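Local coordinates for protein Abbfa_003403 (PDB 4ZXH) that probably builds and releases a peptide-type product as a four-domain nonribosomal peptide synthetase with condensation, adenylation, carrier and thioesterase domains, at residues S1184-D1189 with L1238-Y1243; Y1194-T1199 with I1224-L1229. One frame throughout, in Å; residues are numbered along the deposited sequence.

Contact 1. Residues S1184-D1189 with L1238-Y1243; sequences SWFARD and LYFDTY
F1186 and F1240 mark the closest backbone approach, 7.1 Å between their CA atoms, where the two helices pass steeply at 106° with the axes of these segments 10.9 Å apart. Both helices belong to the helical insertion between strands 1157-1163 and 1262-1267, the lid region of this alpha/beta-hydrolase-type thioesterase domain. An aromatic cluster of F1186, F1240 and Y1243 fills the crossing. F1186 is the wedge: with CG anti to its backbone N (chi1 178°), its ring is directed toward the helix 1238-1243. One face of that ring receives F1240, whose CD1 lies 3.4 Å from F1186 CD2 and is offset toward the rim, while F1240 CA also sits over the face as a CH-pi donor. In turn, F1186 CD1 lies over a face of the Y1243 ring, offset toward its rim, 3.4 Å from Y1243 CG, and F1186 CB meets the same ring in a second CH-pi contact. The F1186 ring plane is inclined to those of F1240 and Y1243. At the outer end of the ring, F1186 CZ lies 4.0 Å from Y1239 CB, and F1236, one turn earlier on the second helix, adds another ring. Y1243 runs past F1186 in the opposite direction, which carries its hydroxyl across to the first helix beside W1185 CB. There it donates to D1189 OD2 at 2.8 Å, reaching the anti side of the carboxylate but 33° out of its plane. The same carboxylate has a second partner, since R1188 NE forms a salt bridge with D1189 OD1 at 2.8 Å.

Contact 2. Residues Y1194-T1199 with I1224-L1229; sequences YGKKLT and INVLPL
I1224 and L1198 meet between two loops of the thioesterase domain's helical insertion, each of which leaves its helix through a Schellman motif. G1195 and N1225 are the C-prime residues, both at positive phi. The packed part is apolar: the CD1 methyl at the end of I1224 lies against L1198, 3.8 Å from its CB and also close to both its delta methyls. I1224 gets there with CG1 set between the backbone N and the carbonyl carbon (chi1 56°). Helix 1179-1191 backs this pair through A1191, which both side chains touch. Nearby, V1226 CG1 approaches the Y1194 ring obliquely, 3.8 Å from CD2. The solvent side is looser and rests on K1196, an exposed residue whose extended chain passes V1226 in the opposite direction. Its NZ donates to I1224 O at 3.0 Å, almost in line with the carbonyl bond, so an exposed lysine joins one loop to the other's backbone. At the far end of Y1194, the OH also bonds to P974 O, and N1225 OD1 takes R975 NH1. One water bridges the two loops, donating to Y1194 OH at 3.2 Å and to V1226 O at 2.7 Å.

Contacts 1 and 2 are neighbours in the lid of the thioesterase domain, their centres 12 Å apart, and contact 2 uses chain that lies between the two helices of contact 1. They touch directly: L1198 CD2 packs 3.6 Å from A1187 O on the first helix, and L1227 CD2 lies 4.0 Å from Y1239 CE2 on the second. Contact 1 is the crossing of helices 1179-1191 and 1233-1251, while contact 2 joins the loops that follow helices 1179-1191 and 1210-1223. D1189 of contact 1 comes near, without touching, what is probably a Cys-His-Asp triad. None of these residues lines the pocket holding the phosphopantetheine.

Contact 1. Residues S1184-D1189 with L1238-Y1243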
ATOM      1  N   SER A1184     -30.900 -11.047 -32.928  1.00 24.80           N
ATOM      2  CA  SER A1184     -29.792 -10.764 -33.820  1.00 24.54           C
ATOM      3  C   SER A1184     -29.693  -9.255 -34.094  1.00 24.65           C
ATOM      4  O   SER A1184     -28.605  -8.664 -34.007  1.00 22.75           O
ATOM      5  CB  SER A1184     -29.925 -11.526 -35.119  1.00 25.61           C
ATOM      6  OG  SER A1184     -28.915 -11.072 -35.999  1.00 24.73           O
ATOM      7  N   TRP A1185     -30.830  -8.629 -34.391  1.00 23.95           N
ATOM      8  CA  TRP A1185     -30.877  -7.174 -34.517  1.00 25.74           C
ATOM      9  C   TRP A1185     -30.368  -6.487 -33.262  1.00 26.88           C
ATOM     10  O   TRP A1185     -29.524  -5.598 -33.336  1.00 22.66           O
ATOM     11  CB  TRP A1185     -32.289  -6.692 -34.816  1.00 22.59           C
ATOM     12  CG  TRP A1185     -32.742  -7.056 -36.178  1.00 29.13           C
ATOM     13  CD1 TRP A1185     -32.007  -7.670 -37.154  1.00 25.59           C
ATOM     14  CD2 TRP A1185     -34.033  -6.835 -36.731  1.00 33.86           C
ATOM     15  NE1 TRP A1185     -32.768  -7.857 -38.276  1.00 24.83           N
ATOM     16  CE2 TRP A1185     -34.022  -7.351 -38.043  1.00 27.86           C
ATOM     17  CE3 TRP A1185     -35.208  -6.256 -36.246  1.00 38.73           C
ATOM     18  CZ2 TRP A1185     -35.122  -7.298 -38.871  1.00 23.43           C
ATOM     19  CZ3 TRP A1185     -36.308  -6.216 -37.069  1.00 33.97           C
ATOM     20  CH2 TRP A1185     -36.255  -6.735 -38.369  1.00 28.12           C
ATOM     21  N   PHE A1186     -30.861  -6.925 -32.114  1.00 19.18           N
ATOM     22  CA  PHE A1186     -30.487  -6.298 -30.865  1.00 25.56           C
ATOM     23  C   PHE A1186     -28.985  -6.374 -30.616  1.00 33.23           C
ATOM     24  O   PHE A1186     -28.367  -5.391 -30.169  1.00 28.64           O
ATOM     25  CB  PHE A1186     -31.229  -6.936 -29.702  1.00 19.31           C
ATOM     26  CG  PHE A1186     -30.858  -6.358 -28.384  1.00 18.77           C
ATOM     27  CD1 PHE A1186     -31.035  -5.002 -28.143  1.00 17.85           C
ATOM     28  CD2 PHE A1186     -30.340  -7.156 -27.384  1.00 19.43           C
ATOM     29  CE1 PHE A1186     -30.688  -4.446 -26.932  1.00 17.58           C
ATOM     30  CE2 PHE A1186     -29.994  -6.604 -26.155  1.00 39.29           C
ATOM     31  CZ  PHE A1186     -30.163  -5.239 -25.932  1.00 18.21           C
ATOM     32  N   ALA A1187     -28.396  -7.529 -30.921  1.00 25.55           N
ATOM     33  CA  ALA A1187     -26.953  -7.696 -30.776  1.00 24.95           C
ATOM     34  C   ALA A1187     -26.197  -6.678 -31.644  1.00 22.66           C
ATOM     35  O   ALA A1187     -25.290  -6.001 -31.169  1.00 23.92           O
ATOM     36  CB  ALA A1187     -26.550  -9.104 -31.133  1.00 26.17           C
ATOM     37  N   ARG A1188     -26.607  -6.560 -32.905  1.00 18.30           N
ATOM     38  CA  ARG A1188     -26.016  -5.605 -33.835  1.00 18.79           C
ATOM     39  C   ARG A1188     -26.163  -4.162 -33.346  1.00 23.02           C
ATOM     40  O   ARG A1188     -25.176  -3.423 -33.284  1.00 31.43           O
ATOM     41  CB  ARG A1188     -26.647  -5.752 -35.228  1.00 18.32           C
ATOM     42  CG  ARG A1188     -26.210  -4.685 -36.219  1.00 17.95           C
ATOM     43  CD  ARG A1188     -27.165  -4.569 -37.380  1.00 28.14           C
ATOM     44  NE  ARG A1188     -28.490  -4.152 -36.922  1.00 40.33           N
ATOM     45  CZ  ARG A1188     -29.604  -4.252 -37.639  1.00 47.56           C
ATOM     46  NH1 ARG A1188     -29.571  -4.768 -38.863  1.00 50.58           N
ATOM     47  NH2 ARG A1188     -30.753  -3.849 -37.120  1.00 49.65           N
ATOM     48  N   ASP A1189     -27.385  -3.768 -32.995  1.00 26.26           N
ATOM     49  CA  ASP A1189     -27.664  -2.393 -32.559  1.00 27.82           C
ATOM     50  C   ASP A1189     -27.043  -2.077 -31.195  1.00 29.08           C
ATOM     51  O   ASP A1189     -26.911  -0.916 -30.807  1.00 31.95           O
ATOM     52  CB  ASP A1189     -29.178  -2.132 -32.517  1.00 19.26           C
ATOM     53  CG  ASP A1189     -29.837  -2.287 -33.890  1.00 31.70           C
ATOM     54  OD1 ASP A1189     -29.084  -2.277 -34.889  1.00 31.17           O
ATOM     55  OD2 ASP A1189     -31.097  -2.404 -33.979  1.00 37.01           O
ATOM     56  N   LEU A1238     -33.714  -6.184 -19.054  1.00 26.43           N
ATOM     57  CA  LEU A1238     -34.163  -4.798 -19.048  1.00 23.81           C
ATOM     58  C   LEU A1238     -33.833  -4.141 -20.384  1.00 28.22           C
ATOM     59  O   LEU A1238     -34.659  -3.428 -20.953  1.00 31.90           O
ATOM     60  CB  LEU A1238     -33.524  -3.999 -17.905  1.00 35.86           C
ATOM     61  CG  LEU A1238     -33.874  -4.424 -16.477  1.00 39.88           C
ATOM     62  CD1 LEU A1238     -33.284  -3.482 -15.455  1.00 25.66           C
ATOM     63  CD2 LEU A1238     -35.368  -4.493 -16.336  1.00 44.03           C
ATOM     64  N   TYR A1239     -32.635  -4.402 -20.894  1.00 21.20           N
ATOM     65  CA  TYR A1239     -32.167  -3.704 -22.084  1.00 25.40           C
ATOM     66  C   TYR A1239     -32.832  -4.252 -23.327  1.00 23.95           C
ATOM     67  O   TYR A1239     -33.148  -3.511 -24.252  1.00 36.36           O
ATOM     68  CB  TYR A1239     -30.639  -3.798 -22.223  1.00 19.56           C
ATOM     69  CG  TYR A1239     -29.889  -3.276 -21.014  1.00 30.31           C
ATOM     70  CD1 TYR A1239     -30.469  -2.332 -20.161  1.00 24.12           C
ATOM     71  CD2 TYR A1239     -28.602  -3.731 -20.715  1.00 34.76           C
ATOM     72  CE1 TYR A1239     -29.787  -1.858 -19.044  1.00 31.85           C
ATOM     73  CE2 TYR A1239     -27.915  -3.265 -19.604  1.00 38.89           C
ATOM     74  CZ  TYR A1239     -28.512  -2.325 -18.771  1.00 37.82           C
ATOM     75  OH  TYR A1239     -27.838  -1.860 -17.663  1.00 33.42           O
ATOM     76  N   PHE A1240     -33.036  -5.557 -23.356  1.00 29.97           N
ATOM     77  CA  PHE A1240     -33.689  -6.170 -24.498  1.00 31.08           C
ATOM     78  C   PHE A1240     -35.165  -5.774 -24.500  1.00 32.54           C
ATOM     79  O   PHE A1240     -35.685  -5.356 -25.529  1.00 35.48           O
ATOM     80  CB  PHE A1240     -33.524  -7.695 -24.477  1.00 26.87           C
ATOM     81  CG  PHE A1240     -33.980  -8.366 -25.738  1.00 28.93           C
ATOM     82  CD1 PHE A1240     -33.697  -7.802 -26.971  1.00 27.91           C
ATOM     83  CD2 PHE A1240     -34.680  -9.560 -25.696  1.00 24.30           C
ATOM     84  CE1 PHE A1240     -34.118  -8.408 -28.139  1.00 26.76           C
ATOM     85  CE2 PHE A1240     -35.097 -10.173 -26.850  1.00 24.82           C
ATOM     86  CZ  PHE A1240     -34.813  -9.596 -28.082  1.00 31.56           C
ATOM     87  N   ASP A1241     -35.823  -5.866 -23.343  1.00 29.53           N
ATOM     88  CA  ASP A1241     -37.241  -5.491 -23.223  1.00 23.89           C
ATOM     89  C   ASP A1241     -37.498  -4.033 -23.610  1.00 27.68           C
ATOM     90  O   ASP A1241     -38.474  -3.731 -24.306  1.00 25.78           O
ATOM     91  CB  ASP A1241     -37.750  -5.737 -21.807  1.00 25.40           C
ATOM     92  CG  ASP A1241     -38.037  -7.207 -21.526  1.00 43.24           C
ATOM     93  OD1 ASP A1241     -38.012  -8.053 -22.471  1.00 37.87           O
ATOM     94  OD2 ASP A1241     -38.295  -7.509 -20.337  1.00 45.99           O
ATOM     95  N   THR A1242     -36.625  -3.132 -23.164  1.00 24.74           N
ATOM     96  CA  THR A1242     -36.689  -1.734 -23.602  1.00 28.09           C
ATOM     97  C   THR A1242     -36.606  -1.618 -25.126  1.00 22.26           C
ATOM     98  O   THR A1242     -37.431  -0.944 -25.760  1.00 20.42           O
ATOM     99  CB  THR A1242     -35.573  -0.900 -22.955  1.00 27.24           C
ATOM    100  OG1 THR A1242     -35.849  -0.786 -21.557  1.00 26.46           O
ATOM    101  CG2 THR A1242     -35.512   0.490 -23.551  1.00 19.31           C
ATOM    102  N   TYR A1243     -35.620  -2.299 -25.697  1.00 19.52           N
ATOM    103  CA  TYR A1243     -35.447  -2.386 -27.140  1.00 18.97           C
ATOM    104  C   TYR A1243     -36.740  -2.870 -27.823  1.00 26.69           C
ATOM    105  O   TYR A1243     -37.215  -2.248 -28.791  1.00 22.56           O
ATOM    106  CB  TYR A1243     -34.261  -3.310 -27.460  1.00 22.55           C
ATOM    107  CG  TYR A1243     -33.974  -3.521 -28.938  1.00 27.33           C
ATOM    108  CD1 TYR A1243     -33.272  -2.568 -29.668  1.00 17.40           C
ATOM    109  CD2 TYR A1243     -34.387  -4.697 -29.598  1.00 26.83           C
ATOM    110  CE1 TYR A1243     -33.012  -2.750 -31.012  1.00 18.50           C
ATOM    111  CE2 TYR A1243     -34.123  -4.901 -30.937  1.00 24.50           C
ATOM    112  CZ  TYR A1243     -33.427  -3.917 -31.638  1.00 31.96           C
ATOM    113  OH  TYR A1243     -33.143  -4.075 -32.969  1.00 34.07           O
TER

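Contact 2. Residues Y1194-T1199 with I1224-L1229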
ATOM      1  N   TYR A1194     -20.793   1.901 -30.668  1.00 21.19           N
ATOM      2  CA  TYR A1194     -19.354   1.946 -30.344  1.00 14.67           C
ATOM      3  C   TYR A1194     -18.485   1.655 -31.578  1.00 20.82           C
ATOM      4  O   TYR A1194     -17.298   1.344 -31.466  1.00 25.85           O
ATOM      5  CB  TYR A1194     -19.014   0.936 -29.217  1.00 15.01           C
ATOM      6  CG  TYR A1194     -19.824   1.124 -27.956  1.00 17.12           C
ATOM      7  CD1 TYR A1194     -19.328   1.843 -26.877  1.00 24.63           C
ATOM      8  CD2 TYR A1194     -21.110   0.620 -27.859  1.00 22.67           C
ATOM      9  CE1 TYR A1194     -20.101   2.047 -25.725  1.00 35.39           C
ATOM     10  CE2 TYR A1194     -21.888   0.822 -26.721  1.00 23.69           C
ATOM     11  CZ  TYR A1194     -21.384   1.530 -25.660  1.00 32.22           C
ATOM     12  OH  TYR A1194     -22.171   1.711 -24.541  1.00 36.19           O
ATOM     13  N   GLY A1195     -19.072   1.723 -32.764  1.00 23.39           N
ATOM     14  CA  GLY A1195     -18.316   1.444 -33.980  1.00 20.52           C
ATOM     15  C   GLY A1195     -17.831   0.003 -34.115  1.00 28.42           C
ATOM     16  O   GLY A1195     -16.835  -0.273 -34.796  1.00 29.94           O
ATOM     17  N   LYS A1196     -18.550  -0.922 -33.482  1.00 29.42           N
ATOM     18  CA  LYS A1196     -18.221  -2.338 -33.554  1.00 24.05           C
ATOM     19  C   LYS A1196     -19.338  -3.122 -34.217  1.00 26.63           C
ATOM     20  O   LYS A1196     -20.509  -2.792 -34.054  1.00 37.72           O
ATOM     21  CB  LYS A1196     -17.946  -2.882 -32.158  1.00 17.88           C
ATOM     22  CG  LYS A1196     -16.820  -2.157 -31.473  1.00 22.94           C
ATOM     23  CD  LYS A1196     -16.647  -2.558 -30.023  1.00 29.07           C
ATOM     24  CE  LYS A1196     -15.302  -2.056 -29.506  1.00 32.69           C
ATOM     25  NZ  LYS A1196     -15.165  -2.200 -28.029  1.00 36.21           N
ATOM     26  N   LYS A1197     -18.979  -4.137 -34.998  1.00 29.50           N
ATOM     27  CA  LYS A1197     -19.973  -5.087 -35.490  1.00 42.71           C
ATOM     28  C   LYS A1197     -20.047  -6.245 -34.529  1.00 39.93           C
ATOM     29  O   LYS A1197     -19.039  -6.793 -34.128  1.00 45.64           O
ATOM     30  CB  LYS A1197     -19.646  -5.611 -36.894  1.00 44.02           C
ATOM     31  CG  LYS A1197     -19.851  -4.607 -38.000  1.00 50.48           C
ATOM     32  CD  LYS A1197     -19.248  -5.112 -39.285  1.00 59.33           C
ATOM     33  CE  LYS A1197     -20.225  -5.927 -40.072  1.00 63.19           C
ATOM     34  NZ  LYS A1197     -21.308  -5.031 -40.544  1.00 72.96           N
ATOM     35  N   LEU A1198     -21.254  -6.602 -34.144  1.00 39.21           N
ATOM     36  CA  LEU A1198     -21.478  -7.837 -33.434  1.00 32.44           C
ATOM     37  C   LEU A1198     -22.492  -8.605 -34.268  1.00 26.28           C
ATOM     38  O   LEU A1198     -23.628  -8.172 -34.419  1.00 26.54           O
ATOM     39  CB  LEU A1198     -21.973  -7.561 -32.023  1.00 34.05           C
ATOM     40  CG  LEU A1198     -22.348  -8.775 -31.196  1.00 37.39           C
ATOM     41  CD1 LEU A1198     -21.130  -9.663 -31.040  1.00 30.03           C
ATOM     42  CD2 LEU A1198     -22.899  -8.311 -29.862  1.00 19.93           C
ATOM     43  N   THR A1199     -22.049  -9.706 -34.862  1.00 27.86           N
ATOM     44  CA  THR A1199     -22.857 -10.475 -35.796  1.00 23.68           C
ATOM     45  C   THR A1199     -23.229 -11.839 -35.218  1.00 33.34           C
ATOM     46  O   THR A1199     -22.460 -12.791 -35.297  1.00 34.34           O
ATOM     47  CB  THR A1199     -22.132 -10.686 -37.132  1.00 24.83           C
ATOM     48  OG1 THR A1199     -21.841  -9.420 -37.731  1.00 38.06           O
ATOM     49  CG2 THR A1199     -23.002 -11.470 -38.086  1.00 25.99           C
ATOM     50  N   ILE A1224     -16.861  -8.172 -26.302  1.00 28.45           N
ATOM     51  CA  ILE A1224     -16.336  -7.048 -27.063  1.00 30.75           C
ATOM     52  C   ILE A1224     -16.489  -5.744 -26.307  1.00 32.51           C
ATOM     53  O   ILE A1224     -16.303  -4.685 -26.890  1.00 25.49           O
ATOM     54  CB  ILE A1224     -17.011  -6.875 -28.444  1.00 28.40           C
ATOM     55  CG1 ILE A1224     -18.530  -6.742 -28.297  1.00 30.48           C
ATOM     56  CG2 ILE A1224     -16.611  -7.980 -29.383  1.00 22.40           C
ATOM     57  CD1 ILE A1224     -19.226  -6.423 -29.582  1.00 19.45           C
ATOM     58  N   ASN A1225     -16.839  -5.831 -25.026  1.00 35.96           N
ATOM     59  CA  ASN A1225     -16.826  -4.684 -24.110  1.00 26.24           C
ATOM     60  C   ASN A1225     -17.891  -3.619 -24.380  1.00 25.00           C
ATOM     61  O   ASN A1225     -17.641  -2.444 -24.150  1.00 38.88           O
ATOM     62  CB  ASN A1225     -15.445  -4.030 -24.144  1.00 26.79           C
ATOM     63  CG  ASN A1225     -14.907  -3.690 -22.771  1.00 31.93           C
ATOM     64  OD1 ASN A1225     -15.483  -4.050 -21.734  1.00 35.27           O
ATOM     65  ND2 ASN A1225     -13.763  -3.015 -22.757  1.00 36.30           N
ATOM     66  N   VAL A1226     -19.065  -4.017 -24.872  1.00 21.68           N
ATOM     67  CA  VAL A1226     -20.196  -3.089 -24.976  1.00 26.28           C
ATOM     68  C   VAL A1226     -21.259  -3.291 -23.854  1.00 36.26           C
ATOM     69  O   VAL A1226     -22.292  -2.590 -23.823  1.00 25.88           O
ATOM     70  CB  VAL A1226     -20.889  -3.191 -26.344  1.00 23.64           C
ATOM     71  CG1 VAL A1226     -19.876  -2.965 -27.440  1.00 29.03           C
ATOM     72  CG2 VAL A1226     -21.563  -4.531 -26.500  1.00 21.93           C
ATOM     73  N   LEU A1227     -20.992  -4.246 -22.959  1.00 18.13           N
ATOM     74  CA  LEU A1227     -21.670  -4.368 -21.668  1.00 24.19           C
ATOM     75  C   LEU A1227     -20.639  -4.676 -20.576  1.00 26.09           C
ATOM     76  O   LEU A1227     -19.614  -5.283 -20.856  1.00 34.37           O
ATOM     77  CB  LEU A1227     -22.741  -5.464 -21.692  1.00 19.27           C
ATOM     78  CG  LEU A1227     -24.004  -5.122 -22.458  1.00 26.23           C
ATOM     79  CD1 LEU A1227     -24.987  -6.291 -22.425  1.00 24.58           C
ATOM     80  CD2 LEU A1227     -24.617  -3.854 -21.867  1.00 29.59           C
ATOM     81  N   PRO A1228     -20.908  -4.261 -19.330  1.00 29.88           N
ATOM     82  CA  PRO A1228     -19.977  -4.539 -18.229  1.00 25.25           C
ATOM     83  C   PRO A1228     -19.886  -6.026 -17.902  1.00 27.42           C
ATOM     84  O   PRO A1228     -20.866  -6.757 -18.060  1.00 26.09           O
ATOM     85  CB  PRO A1228     -20.588  -3.766 -17.046  1.00 25.44           C
ATOM     86  CG  PRO A1228     -21.418  -2.702 -17.663  1.00 22.90           C
ATOM     87  CD  PRO A1228     -21.963  -3.309 -18.933  1.00 28.66           C
ATOM     88  N   LEU A1229     -18.725  -6.472 -17.433  1.00 33.36           N
ATOM     89  CA  LEU A1229     -18.557  -7.881 -17.117  1.00 40.86           C
ATOM     90  C   LEU A1229     -19.483  -8.317 -15.993  1.00 42.98           C
ATOM     91  O   LEU A1229     -19.940  -9.452 -15.993  1.00 49.49           O
ATOM     92  CB  LEU A1229     -17.106  -8.191 -16.767  1.00 53.20           C
ATOM     93  CG  LEU A1229     -16.288  -8.684 -17.965  1.00 67.62           C
ATOM     94  CD1 LEU A1229     -16.405  -7.736 -19.179  1.00 80.72           C
ATOM     95  CD2 LEU A1229     -14.835  -8.876 -17.572  1.00 62.19           C
TER
HETATM   96  O   HOH W   1     -24.186  -0.676 -23.959  1.00  5.07           O